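PDB 5IM3: ribonucleoside-diphosphate reductase from Pseudomonas aeruginosa, which probably reduces ribonucleoside diphosphates to the corresponding deoxyribonucleotides with thioredoxin as reductant, providing precursors for DNA synthesis, and binds dATP as an allosteric nucleotide. Local coordinates for residues Arg816-Pro821 and Arg839-Leu844. Sequence-based numbering, arbitrary orientation.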
loop_
_atom_site.group_PDB
_atom_site.type_symbol
_atom_site.label_atom_id
_atom_site.label_comp_id
_atom_site.label_asym_id
_atom_site.label_seq_id
_atom_site.Cartn_x
_atom_site.Cartn_y
_atom_site.Cartn_z
ATOM N N ARG A 816 -0.976 42.716 -23.819
ATOM C CA ARG A 816 -2.370 42.390 -23.550
ATOM C C ARG A 816 -2.991 43.284 -22.485
ATOM O O ARG A 816 -4.208 43.217 -22.280
ATOM C CB ARG A 816 -2.490 40.930 -23.108
ATOM C CG ARG A 816 -1.907 39.916 -24.081
ATOM C CD ARG A 816 -2.744 39.799 -25.344
ATOM N NE ARG A 816 -2.416 38.590 -26.094
ATOM C CZ ARG A 816 -1.364 38.471 -26.897
ATOM N NH1 ARG A 816 -0.527 39.488 -27.057
ATOM N NH2 ARG A 816 -1.142 37.329 -27.537
ATOM N N GLY A 817 -2.199 44.115 -21.812
ATOM C CA GLY A 817 -2.698 44.860 -20.674
ATOM C C GLY A 817 -2.975 44.009 -19.457
ATOM O O GLY A 817 -3.787 44.397 -18.613
ATOM N N LEU A 818 -2.314 42.853 -19.341
ATOM C CA LEU A 818 -2.564 41.894 -18.272
ATOM C C LEU A 818 -1.426 41.836 -17.256
ATOM O O LEU A 818 -1.302 40.844 -16.530
ATOM C CB LEU A 818 -2.803 40.500 -18.859
ATOM C CG LEU A 818 -4.031 40.306 -19.755
ATOM C CD1 LEU A 818 -3.982 38.935 -20.424
ATOM C CD2 LEU A 818 -5.319 40.468 -18.962
ATOM N N TRP A 819 -0.591 42.870 -17.189
ATOM C CA TRP A 819 0.499 42.932 -16.219
ATOM C C TRP A 819 0.106 43.908 -15.116
ATOM O O TRP A 819 0.105 45.127 -15.322
ATOM C CB TRP A 819 1.807 43.349 -16.890
ATOM C CG TRP A 819 2.993 43.312 -15.964
ATOM C CD1 TRP A 819 3.764 44.371 -15.580
ATOM C CD2 TRP A 819 3.534 42.161 -15.297
ATOM N NE1 TRP A 819 4.754 43.952 -14.724
ATOM C CE2 TRP A 819 4.634 42.600 -14.533
ATOM C CE3 TRP A 819 3.198 40.803 -15.276
ATOM C CZ2 TRP A 819 5.401 41.731 -13.758
ATOM C CZ3 TRP A 819 3.964 39.940 -14.502
ATOM C CH2 TRP A 819 5.050 40.410 -13.756
ATOM N N ASP A 820 -0.228 43.370 -13.948
ATOM C CA ASP A 820 -0.707 44.170 -12.829
ATOM C C ASP A 820 -0.456 43.388 -11.547
ATOM O O ASP A 820 -0.057 42.215 -11.595
ATOM C CB ASP A 820 -2.198 44.519 -12.987
ATOM C CG ASP A 820 -3.025 43.352 -13.486
ATOM O OD1 ASP A 820 -2.855 42.229 -12.967
ATOM O OD2 ASP A 820 -3.850 43.562 -14.397
ATOM N N PRO A 821 -0.656 44.012 -10.382
ATOM C CA PRO A 821 -0.378 43.306 -9.120
ATOM C C PRO A 821 -1.092 41.971 -8.962
ATOM O O PRO A 821 -0.476 41.018 -8.467
ATOM C CB PRO A 821 -0.828 44.321 -8.063
ATOM C CG PRO A 821 -0.569 45.636 -8.697
ATOM C CD PRO A 821 -0.867 45.455 -10.164
ATOM N N ARG A 839 -7.443 34.775 -16.943
ATOM C CA ARG A 839 -7.276 36.031 -17.664
ATOM C C ARG A 839 -6.276 35.939 -18.811
ATOM O O ARG A 839 -6.334 36.765 -19.728
ATOM C CB ARG A 839 -6.851 37.130 -16.696
ATOM C CG ARG A 839 -7.974 37.597 -15.781
ATOM C CD ARG A 839 -7.437 38.496 -14.693
ATOM N NE ARG A 839 -6.824 39.701 -15.247
ATOM C CZ ARG A 839 -5.707 40.261 -14.791
ATOM N NH1 ARG A 839 -5.046 39.729 -13.769
ATOM N NH2 ARG A 839 -5.238 41.358 -15.371
ATOM N N ILE A 840 -5.371 34.972 -18.791
ATOM C CA ILE A 840 -4.370 34.862 -19.855
ATOM C C ILE A 840 -4.984 34.110 -21.033
ATOM O O ILE A 840 -5.523 33.009 -20.840
ATOM C CB ILE A 840 -3.117 34.160 -19.345
ATOM C CG1 ILE A 840 -2.276 35.155 -18.540
ATOM C CG2 ILE A 840 -2.294 33.577 -20.503
ATOM C CD1 ILE A 840 -0.881 34.628 -18.167
ATOM N N PRO A 841 -4.924 34.651 -22.249
ATOM C CA PRO A 841 -5.507 33.944 -23.395
ATOM C C PRO A 841 -4.742 32.671 -23.720
ATOM O O PRO A 841 -3.597 32.473 -23.311
ATOM C CB PRO A 841 -5.408 34.964 -24.535
ATOM C CG PRO A 841 -4.300 35.874 -24.135
ATOM C CD PRO A 841 -4.352 35.951 -22.639
ATOM N N GLN A 842 -5.406 31.798 -24.481
ATOM C CA GLN A 842 -4.874 30.458 -24.707
ATOM C C GLN A 842 -3.579 30.487 -25.509
ATOM O O GLN A 842 -2.738 29.595 -25.348
ATOM C CB GLN A 842 -5.918 29.592 -25.415
ATOM C CG GLN A 842 -5.584 28.104 -25.429
ATOM C CD GLN A 842 -5.530 27.501 -24.037
ATOM O OE1 GLN A 842 -6.305 27.874 -23.155
ATOM N NE2 GLN A 842 -4.608 26.565 -23.832
ATOM N N ASP A 843 -3.395 31.491 -26.371
ATOM C CA ASP A 843 -2.159 31.570 -27.144
ATOM C C ASP A 843 -0.950 31.791 -26.243
ATOM O O ASP A 843 0.151 31.320 -26.556
ATOM C CB ASP A 843 -2.252 32.686 -28.184
ATOM C CG ASP A 843 -2.335 34.060 -27.555
ATOM O OD1 ASP A 843 -3.125 34.232 -26.604
ATOM O OD2 ASP A 843 -1.603 34.966 -28.009
ATOM N N LEU A 844 -1.129 32.504 -25.128
ATOM C CA LEU A 844 -0.034 32.702 -24.184
ATOM C C LEU A 844 0.099 31.541 -23.209
ATOM O O LEU A 844 1.207 31.254 -22.748
ATOM C CB LEU A 844 -0.228 34.012 -23.416
ATOM C CG LEU A 844 0.508 35.232 -23.979
ATOM C CD1 LEU A 844 0.322 35.345 -25.485
ATOM C CD2 LEU A 844 0.029 36.507 -23.287
#
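Two salt bridges, Asp-820 with Arg-839 and Arg-816 with Asp-843, flank a leucine where the turn linking helices 807-815 and 821-829 meets the start of helix 842-847. At one end, Asp-820 OD2 takes NH2 of Arg-839 at 2.8 Å through its syn lone pair, the nitrogen's partner lying 23° out of the guanidinium plane. Asp-820 OD1 makes only weak bonds to the same guanidinium; it also caps the backbone N of Met-823. Aspartate suits this N-cap: one carboxylate can serve the helix start and an arginine together. The chain of Arg-839 bends at chi3 (62°), which turns its guanidinium to the acid, while its side chain also touches Val-822 and Met-823.

Between the bridges, Leu-818 sends CD1 to within 3.3 Å of Arg-839 O, and the same methyl reaches the CD corner of the Pro-841 ring at 3.7 Å. Its CD2 lies 3.7 Å from Arg-839 NH2, so the branched leucine fills the join with both methyls. Pro-841, itself an N-cap residue, offers a rigid apolar ring; its CG also sits by Arg-816 NE, at 3.8 Å.

At the other end, Arg-816 bends at chi2 (-71°) and brings NH2 to Asp-843 OD2, a salt bridge modelled at 2.5 Å, too short for its exact geometry to be trusted, with guanidinium and carboxylate planes nearly coplanar. Leu-844 CD2 lies over one face of this guanidinium, toward its rim. Long and flexible, arginine can reach the acid in the first turn of helix 842-847 while its flat group rests against leucine. Gly-817, with positive phi, ends helix 807-815 in a Schellman motif, and Asp-820 caps the next helix: a short interhelical loop, joined by two salt bridges to the start of helix 842-847 and the loop leading into it, in the barrel domain of the large ribonucleotide reductase chain, away from its nucleotide sites.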